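Local coordinates for protein BamaA.19900.a (Balamuthia mandrillaris, PDB 6VZZ) that binds beta-D-glucopyranose and, as a glucokinase of the actin-like ATPase clan, probably phosphorylates it to glucose 6-phosphate, at residues G172-D177 / D368-T373; T180-H185 / Q328-L333; H185-A190 / N322-L327. All blocks are in the same frame, centred on the assembly; numbering follows the deposited sequence.

Contact 1 (G172-D177 / D368-T373); sequences GPASSD and DIDLFT
A type I beta turn, Gly172 to Ser175, is held against the first residue of strand 370-374 by the carboxylate of Asp370. The turn follows directly on edge strand 167-171 of the mixed six-stranded sheet, and strand 370-374 lies next to that edge strand, so the contact fastens the exit of one strand to the entry of its neighbour. The central bond runs from Ala174 N to Asp370 OD1, 2.9 Å long with an N-H...O angle of 154°, and the acceptor uses its syn lone pair, on the side of OD2. Asp370 CG stands anti to the carbonyl carbon (chi1 -70°), and from there the carboxylate reaches across to the turn, while the backbone of Asp370 bonds to Arg330 and Met332. Close contacts of Pro173 and Ala174 accompany the bond. The methyl CB of Ala174 lies beside Asp370 OD1, and the ring of Pro173, the second residue of the turn, lies between the two aspartates: its CD faces Asp370 OD1, and Pro173 CG is 3.8 Å from Asp368 CB, the two side chains crossing at about a right angle. Pro173 CD also lies near Asp368 O. A second type I turn, Ala174 to Asp177, then carries the loop away from the strand. The first turn is closed twice on one acceptor, because Gly172 O takes both Ser175 N, at 3.2 Å, and Ser175 OG, the hydroxyl lying in the carbonyl plane 2.6 Å from that oxygen.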
loop_
_atom_site.group_PDB
_atom_site.type_symbol
_atom_site.label_atom_id
_atom_site.label_comp_id
_atom_site.label_asym_id
_atom_site.label_seq_id
_atom_site.Cartn_x
_atom_site.Cartn_y
_atom_site.Cartn_z
ATOM N N GLY A 172 11.119 -12.085 14.807
ATOM C CA GLY A 172 10.030 -11.311 15.346
ATOM C C GLY A 172 9.652 -11.722 16.755
ATOM O O GLY A 172 10.108 -12.745 17.273
ATOM N N PRO A 173 8.781 -10.934 17.394
ATOM C CA PRO A 173 8.437 -11.191 18.802
ATOM C C PRO A 173 7.599 -12.439 19.018
ATOM O O PRO A 173 7.427 -12.858 20.168
ATOM C CB PRO A 173 7.648 -9.940 19.204
ATOM C CG PRO A 173 7.809 -8.974 18.088
ATOM C CD PRO A 173 8.057 -9.773 16.863
ATOM N N ALA A 174 7.059 -13.034 17.960
ATOM C CA ALA A 174 6.235 -14.225 18.060
ATOM C C ALA A 174 6.961 -15.461 17.548
ATOM O O ALA A 174 6.319 -16.471 17.250
ATOM C CB ALA A 174 4.932 -14.020 17.285
ATOM N N SER A 175 8.287 -15.392 17.414
ATOM C CA SER A 175 9.023 -16.442 16.723
ATOM C C SER A 175 9.293 -17.667 17.587
ATOM O O SER A 175 9.692 -18.698 17.049
ATOM C CB SER A 175 10.336 -15.890 16.168
ATOM O OG SER A 175 11.047 -15.161 17.146
ATOM N N SER A 176 9.089 -17.596 18.896
ATOM C CA SER A 176 9.123 -18.798 19.719
ATOM C C SER A 176 7.769 -19.498 19.790
ATOM O O SER A 176 7.700 -20.628 20.287
ATOM C CB SER A 176 9.596 -18.454 21.130
ATOM O OG SER A 176 8.997 -17.240 21.547
ATOM N N ASP A 177 6.703 -18.855 19.310
ATOM C CA ASP A 177 5.341 -19.362 19.381
ATOM C C ASP A 177 4.977 -20.115 18.108
ATOM O O ASP A 177 5.580 -19.920 17.048
ATOM C CB ASP A 177 4.347 -18.218 19.595
ATOM C CG ASP A 177 4.657 -17.396 20.828
ATOM O OD1 ASP A 177 5.168 -17.967 21.814
ATOM O OD2 ASP A 177 4.383 -16.176 20.813
ATOM N N ASP A 368 9.755 -4.796 15.526
ATOM C CA ASP A 368 8.924 -5.849 16.104
ATOM C C ASP A 368 7.984 -6.491 15.079
ATOM O O ASP A 368 6.925 -7.018 15.433
ATOM C CB ASP A 368 8.142 -5.299 17.297
ATOM C CG ASP A 368 9.048 -5.003 18.499
ATOM O OD1 ASP A 368 9.854 -5.893 18.872
ATOM O OD2 ASP A 368 8.964 -3.880 19.061
ATOM N N ILE A 369 8.369 -6.474 13.812
ATOM C CA ILE A 369 7.579 -7.076 12.749
ATOM C C ILE A 369 7.936 -8.553 12.657
ATOM O O ILE A 369 9.119 -8.906 12.598
ATOM C CB ILE A 369 7.832 -6.353 11.418
ATOM C CG1 ILE A 369 7.309 -4.918 11.515
ATOM C CG2 ILE A 369 7.221 -7.114 10.236
ATOM C CD1 ILE A 369 6.471 -4.494 10.335
ATOM N N ASP A 370 6.919 -9.416 12.672
ATOM C CA ASP A 370 7.130 -10.849 12.513
ATOM C C ASP A 370 7.374 -11.196 11.047
ATOM O O ASP A 370 6.820 -10.578 10.138
ATOM C CB ASP A 370 5.922 -11.645 13.024
ATOM C CG ASP A 370 5.769 -11.598 14.531
ATOM O OD1 ASP A 370 6.681 -12.048 15.264
ATOM O OD2 ASP A 370 4.711 -11.110 14.986
ATOM N N LEU A 371 8.213 -12.200 10.819
ATOM C CA LEU A 371 8.456 -12.714 9.478
ATOM C C LEU A 371 8.265 -14.222 9.503
ATOM O O LEU A 371 8.898 -14.921 10.306
ATOM C CB LEU A 371 9.858 -12.348 8.979
ATOM C CG LEU A 371 10.343 -13.075 7.717
ATOM C CD1 LEU A 371 9.425 -12.792 6.540
ATOM C CD2 LEU A 371 11.786 -12.704 7.377
ATOM N N PHE A 372 7.377 -14.715 8.648
ATOM C CA PHE A 372 7.149 -16.141 8.493
ATOM C C PHE A 372 7.509 -16.522 7.071
ATOM O O PHE A 372 7.449 -15.695 6.156
ATOM C CB PHE A 372 5.693 -16.536 8.788
ATOM C CG PHE A 372 5.187 -16.037 10.107
ATOM C CD1 PHE A 372 5.527 -16.678 11.279
ATOM C CD2 PHE A 372 4.376 -14.925 10.175
ATOM C CE1 PHE A 372 5.069 -16.225 12.500
ATOM C CE2 PHE A 372 3.915 -14.461 11.394
ATOM C CZ PHE A 372 4.266 -15.114 12.565
ATOM N N THR A 373 7.901 -17.773 6.886
ATOM C CA THR A 373 8.196 -18.245 5.547
ATOM C C THR A 373 7.623 -19.646 5.397
ATOM O O THR A 373 7.612 -20.432 6.350
ATOM C CB THR A 373 9.710 -18.200 5.262
ATOM O OG1 THR A 373 9.941 -18.349 3.854
ATOM C CG2 THR A 373 10.462 -19.289 6.036
#

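Contact 2 (T180-H185 / Q328-L333). With CA (calcium ion), chain E.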
loop_
_atom_site.group_PDB
_atom_site.type_symbol
_atom_site.label_atom_id
_atom_site.label_comp_id
_atom_site.label_asym_id
_atom_site.label_seq_id
_atom_site.Cartn_x
_atom_site.Cartn_y
_atom_site.Cartn_z
ATOM N N THR A 180 0.529 -18.449 14.225
ATOM C CA THR A 180 -0.875 -18.077 14.270
ATOM C C THR A 180 -0.937 -16.580 13.996
ATOM O O THR A 180 0.000 -15.845 14.316
ATOM C CB THR A 180 -1.506 -18.428 15.628
ATOM O OG1 THR A 180 -2.928 -18.540 15.492
ATOM C CG2 THR A 180 -1.190 -17.361 16.657
ATOM N N LEU A 181 -2.020 -16.125 13.377
ATOM C CA LEU A 181 -2.129 -14.728 12.969
ATOM C C LEU A 181 -3.000 -13.956 13.953
ATOM O O LEU A 181 -4.097 -14.404 14.306
ATOM C CB LEU A 181 -2.695 -14.611 11.555
ATOM C CG LEU A 181 -1.806 -15.204 10.463
ATOM C CD1 LEU A 181 -2.359 -14.869 9.100
ATOM C CD2 LEU A 181 -0.394 -14.698 10.587
ATOM N N GLN A 182 -2.500 -12.812 14.406
ATOM C CA GLN A 182 -3.240 -11.964 15.327
ATOM C C GLN A 182 -4.231 -11.106 14.545
ATOM O O GLN A 182 -4.219 -11.078 13.312
ATOM C CB GLN A 182 -2.266 -11.112 16.139
ATOM C CG GLN A 182 -1.305 -11.916 17.014
ATOM C CD GLN A 182 -2.018 -12.821 18.019
ATOM O OE1 GLN A 182 -3.017 -12.434 18.643
ATOM N NE2 GLN A 182 -1.506 -14.045 18.170
ATOM N N PRO A 183 -5.140 -10.414 15.229
ATOM C CA PRO A 183 -6.058 -9.538 14.463
ATOM C C PRO A 183 -5.430 -8.184 14.151
ATOM O O PRO A 183 -5.825 -7.120 14.649
ATOM C CB PRO A 183 -7.274 -9.429 15.396
ATOM C CG PRO A 183 -7.055 -10.409 16.502
ATOM C CD PRO A 183 -5.580 -10.576 16.623
ATOM N N ASP A 184 -4.407 -8.224 13.304
ATOM C CA ASP A 184 -3.748 -7.038 12.769
ATOM C C ASP A 184 -3.548 -7.288 11.280
ATOM O O ASP A 184 -4.080 -8.259 10.735
ATOM C CB ASP A 184 -2.448 -6.749 13.531
ATOM C CG ASP A 184 -2.698 -6.386 14.992
ATOM O OD1 ASP A 184 -3.600 -5.556 15.271
ATOM O OD2 ASP A 184 -2.005 -6.938 15.872
ATOM N N HIS A 185 -2.819 -6.408 10.592
ATOM C CA HIS A 185 -2.584 -6.619 9.171
ATOM C C HIS A 185 -1.349 -7.469 8.972
ATOM O O HIS A 185 -0.390 -7.387 9.740
ATOM C CB HIS A 185 -2.402 -5.309 8.411
ATOM C CG HIS A 185 -3.391 -4.257 8.780
ATOM N ND1 HIS A 185 -4.746 -4.499 8.844
ATOM C CD2 HIS A 185 -3.223 -2.956 9.102
ATOM C CE1 HIS A 185 -5.372 -3.390 9.194
ATOM N NE2 HIS A 185 -4.470 -2.442 9.366
ATOM N N GLN A 328 1.798 -0.492 7.675
ATOM C CA GLN A 328 1.724 -0.646 9.127
ATOM C C GLN A 328 1.237 -2.041 9.507
ATOM O O GLN A 328 0.362 -2.207 10.359
ATOM C CB GLN A 328 0.834 0.428 9.754
ATOM C CG GLN A 328 1.434 1.807 9.772
ATOM C CD GLN A 328 2.671 1.896 10.659
ATOM O OE1 GLN A 328 2.570 1.877 11.886
ATOM N NE2 GLN A 328 3.845 2.002 10.040
ATOM N N VAL A 329 1.811 -3.053 8.854
ATOM C CA VAL A 329 1.466 -4.438 9.165
ATOM C C VAL A 329 2.143 -4.872 10.464
ATOM O O VAL A 329 3.105 -4.263 10.942
ATOM C CB VAL A 329 1.843 -5.380 8.007
ATOM C CG1 VAL A 329 1.118 -4.981 6.723
ATOM C CG2 VAL A 329 3.375 -5.412 7.807
ATOM N N ARG A 330 1.629 -5.955 11.038
ATOM C CA ARG A 330 2.247 -6.590 12.190
ATOM C C ARG A 330 3.269 -7.653 11.797
ATOM O O ARG A 330 4.203 -7.921 12.565
ATOM C CB ARG A 330 1.163 -7.212 13.079
ATOM C CG ARG A 330 1.687 -8.192 14.105
ATOM C CD ARG A 330 0.920 -8.105 15.397
ATOM N NE ARG A 330 1.368 -9.121 16.343
ATOM C CZ ARG A 330 0.794 -9.358 17.519
ATOM N NH1 ARG A 330 -0.262 -8.654 17.897
ATOM N NH2 ARG A 330 1.278 -10.306 18.313
ATOM N N GLY A 331 3.126 -8.246 10.618
ATOM C CA GLY A 331 4.024 -9.304 10.213
ATOM C C GLY A 331 3.932 -9.478 8.718
ATOM O O GLY A 331 3.152 -8.802 8.040
ATOM N N MET A 332 4.751 -10.396 8.208
ATOM C CA MET A 332 4.726 -10.701 6.788
ATOM C C MET A 332 5.011 -12.178 6.571
ATOM O O MET A 332 5.673 -12.828 7.382
ATOM C CB MET A 332 5.715 -9.836 5.998
ATOM C CG MET A 332 7.063 -9.698 6.630
ATOM S SD MET A 332 8.206 -8.732 5.616
ATOM C CE MET A 332 9.721 -9.180 6.442
ATOM N N LEU A 333 4.483 -12.703 5.470
ATOM C CA LEU A 333 4.598 -14.114 5.127
ATOM C C LEU A 333 5.217 -14.231 3.743
ATOM O O LEU A 333 4.690 -13.667 2.779
ATOM C CB LEU A 333 3.228 -14.796 5.158
ATOM C CG LEU A 333 2.540 -14.988 6.517
ATOM C CD1 LEU A 333 1.945 -13.702 7.081
ATOM C CD2 LEU A 333 1.475 -16.047 6.379
HETATM CA CA CA E . -6.180 -4.817 15.441
HETATM O O HOH W 1 -8.907 -4.570 14.783
HETATM O O HOH W 2 -4.891 -3.176 16.498
#
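Arg330 lies across Gln182 and Asp184 where the loop leading into strand 186-191 meets the segment 328-333 that runs into the neighbouring strand of the mixed sheet in this actin-like ATPase fold. Its guanidinium is approached in two different ways. Over one face sits the aliphatic part of Gln182, with Gln182 CG 3.3 Å from Arg330 CZ and offset toward the rim. At the edge, close to the guanidinium plane, Asp184 OD2 receives Arg330 NH1 in a salt bridge of 3.2 Å; the carboxylate and guanidinium planes differ by 29°, and the donor arrives nearly in line with the C-O bond. Arg330 CG is anti to its own backbone N (chi1 165°) and the chain bends at chi2, which brings CD as well as NH1 up to OD2. The other oxygen, Asp184 OD1, binds a calcium ion at 2.7 Å together with Pro183 O, at the centre of an inverse gamma turn, and two waters. One carboxylate therefore joins a metal to an arginine, and both positive partners would be expected to favour its ionised form. His185 turns its ring edge toward Gln328 O, and its ND1 accepts from Ser202 N; Met215 of the second subunit packs on this residue. His185 CB lies 3.9 Å from Val329 CG1. Deeper in, Leu181 CD2 meets Leu333 CD1 at 4.3 Å. The two backbones are tied beside the salt bridge by Arg330 N and His185 O, 2.8 Å apart, with an N-H...O angle of 163°.

Contact 3 (H185-A190 / N322-L327)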
loop_
_atom_site.group_PDB
_atom_site.type_symbol
_atom_site.label_atom_id
_atom_site.label_comp_id
_atom_site.label_asym_id
_atom_site.label_seq_id
_atom_site.Cartn_x
_atom_site.Cartn_y
_atom_site.Cartn_z
ATOM N N HIS A 185 -2.819 -6.408 10.592
ATOM C CA HIS A 185 -2.584 -6.619 9.171
ATOM C C HIS A 185 -1.349 -7.469 8.972
ATOM O O HIS A 185 -0.390 -7.387 9.740
ATOM C CB HIS A 185 -2.402 -5.309 8.411
ATOM C CG HIS A 185 -3.391 -4.257 8.780
ATOM N ND1 HIS A 185 -4.746 -4.499 8.844
ATOM C CD2 HIS A 185 -3.223 -2.956 9.102
ATOM C CE1 HIS A 185 -5.372 -3.390 9.194
ATOM N NE2 HIS A 185 -4.470 -2.442 9.366
ATOM N N TYR A 186 -1.365 -8.266 7.908
ATOM C CA TYR A 186 -0.214 -9.072 7.533
ATOM C C TYR A 186 0.021 -8.916 6.041
ATOM O O TYR A 186 -0.928 -8.960 5.249
ATOM C CB TYR A 186 -0.412 -10.543 7.911
ATOM C CG TYR A 186 -0.347 -10.786 9.406
ATOM C CD1 TYR A 186 0.855 -11.104 10.024
ATOM C CD2 TYR A 186 -1.486 -10.676 10.206
ATOM C CE1 TYR A 186 0.932 -11.316 11.388
ATOM C CE2 TYR A 186 -1.421 -10.889 11.577
ATOM C CZ TYR A 186 -0.201 -11.211 12.158
ATOM O OH TYR A 186 -0.115 -11.426 13.512
ATOM N N LEU A 187 1.277 -8.692 5.670
ATOM C CA LEU A 187 1.685 -8.612 4.278
ATOM C C LEU A 187 2.056 -10.005 3.785
ATOM O O LEU A 187 2.758 -10.750 4.474
ATOM C CB LEU A 187 2.872 -7.654 4.138
ATOM C CG LEU A 187 3.500 -7.353 2.780
ATOM C CD1 LEU A 187 2.535 -6.631 1.867
ATOM C CD2 LEU A 187 4.763 -6.525 2.960
ATOM N N VAL A 188 1.567 -10.372 2.605
ATOM C CA VAL A 188 1.909 -11.649 1.984
ATOM C C VAL A 188 2.641 -11.373 0.676
ATOM O O VAL A 188 2.163 -10.591 -0.154
ATOM C CB VAL A 188 0.665 -12.524 1.739
ATOM C CG1 VAL A 188 1.061 -13.815 1.042
ATOM C CG2 VAL A 188 -0.060 -12.807 3.046
ATOM N N LEU A 189 3.803 -12.009 0.501
ATOM C CA LEU A 189 4.631 -11.888 -0.698
ATOM C C LEU A 189 4.944 -13.276 -1.239
ATOM O O LEU A 189 5.171 -14.211 -0.465
ATOM C CB LEU A 189 5.968 -11.158 -0.423
ATOM C CG LEU A 189 5.969 -9.792 0.268
ATOM C CD1 LEU A 189 5.944 -9.945 1.776
ATOM C CD2 LEU A 189 7.172 -8.994 -0.157
ATOM N N ALA A 190 4.989 -13.401 -2.568
ATOM C CA ALA A 190 5.391 -14.650 -3.201
ATOM C C ALA A 190 6.258 -14.349 -4.410
ATOM O O ALA A 190 5.850 -13.584 -5.290
ATOM C CB ALA A 190 4.183 -15.495 -3.621
ATOM N N ASN A 322 9.682 -1.416 2.932
ATOM C CA ASN A 322 8.903 -0.205 2.698
ATOM C C ASN A 322 7.397 -0.451 2.769
ATOM O O ASN A 322 6.648 0.439 3.200
ATOM C CB ASN A 322 9.318 0.406 1.370
ATOM C CG ASN A 322 10.653 1.118 1.487
ATOM O OD1 ASN A 322 10.728 2.226 2.028
ATOM N ND2 ASN A 322 11.725 0.466 1.040
ATOM N N LEU A 323 6.929 -1.637 2.371
ATOM C CA LEU A 323 5.504 -1.918 2.499
ATOM C C LEU A 323 5.109 -2.107 3.960
ATOM O O LEU A 323 4.002 -1.731 4.360
ATOM C CB LEU A 323 5.131 -3.146 1.675
ATOM C CG LEU A 323 5.228 -3.012 0.154
ATOM C CD1 LEU A 323 4.914 -4.344 -0.479
ATOM C CD2 LEU A 323 4.284 -1.945 -0.370
ATOM N N CYS A 324 5.996 -2.689 4.776
ATOM C CA CYS A 324 5.713 -2.796 6.203
ATOM C C CYS A 324 5.504 -1.418 6.820
ATOM O O CYS A 324 4.607 -1.222 7.649
ATOM C CB CYS A 324 6.850 -3.533 6.922
ATOM S SG CYS A 324 6.870 -5.337 6.697
ATOM N N ILE A 325 6.318 -0.449 6.415
ATOM C CA ILE A 325 6.198 0.906 6.933
ATOM C C ILE A 325 4.914 1.551 6.435
ATOM O O ILE A 325 4.120 2.077 7.222
ATOM C CB ILE A 325 7.438 1.725 6.535
ATOM C CG1 ILE A 325 8.641 1.260 7.361
ATOM C CG2 ILE A 325 7.177 3.222 6.679
ATOM C CD1 ILE A 325 9.933 1.823 6.904
ATOM N N GLY A 326 4.681 1.500 5.122
ATOM C CA GLY A 326 3.512 2.155 4.561
ATOM C C GLY A 326 2.206 1.527 5.011
ATOM O O GLY A 326 1.249 2.235 5.344
ATOM N N LEU A 327 2.144 0.196 5.031
ATOM C CA LEU A 327 0.919 -0.507 5.381
ATOM C C LEU A 327 0.751 -0.711 6.881
ATOM O O LEU A 327 -0.349 -1.058 7.320
ATOM C CB LEU A 327 0.865 -1.862 4.666
ATOM C CG LEU A 327 0.784 -1.713 3.139
ATOM C CD1 LEU A 327 0.751 -3.069 2.440
ATOM C CD2 LEU A 327 -0.427 -0.870 2.732
#
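The imidazole of His185 is the flat side chain that reaches across to helix 303-327: His185 CD2 comes to 3.9 Å from Leu327 O, in the last turn of that helix, obliquely to the ring and without an ordinary hydrogen bond between them. The apolar contact proper begins two residues on. Leu187, on strand 186-191, points toward the helix, and its CG is anti to the backbone N (chi1 -179°), which carries the branch toward the helix. Leu187 CD2 rests 3.6 Å from Leu323 CB, while CD1 of Leu187 meets Leu327 CD1 and Leu323 CD1, each at 4.0 Å. The single strand leucine thus fits between two helix leucines one turn apart, crossing each at about a right angle. Cys324 flanks them more loosely, its SG 4.5 Å from Leu187 CD2. Strand and helix axes pass 9.6 Å apart and run roughly antiparallel, at 148°, so this is the usual helix-on-sheet layer. Ile197 and Thr199 of the adjoining strand 195-201 pack against the same leucines, and Phe219 of the second subunit packs on Leu323 and Leu327. The helix also makes directional bonds to that subunit, among them Asn322 OD1 with its Ala223 N. The contact of Leu187 itself is apolar, made of buried methyl groups and a cysteine sulfur, so it probably rests on burial and shape rather than on directional bonds.

All three contacts gather on one mixed sheet, along adjacent strands 370-374, 331-335 and 186-191. Contact 3 is buried and apolar, layering helix 303-327 on the sheet; contacts 1 and 2 sit nearer the surface at strand ends, where carboxylates carry the main polar side-chain bonds. In contact 1 Asp370 receives a backbone N-H of a turn, whereas in contact 2 a different aspartate, Asp184, pairs with an arginine and binds calcium. Backbone ladders connect them: Asp370 O with Met332 N at 2.8 Å, and Leu187 O with Leu333 N at 2.8 Å. His185 belongs to both contacts 2 and 3, which also touch the second subunit; contact 1 does not.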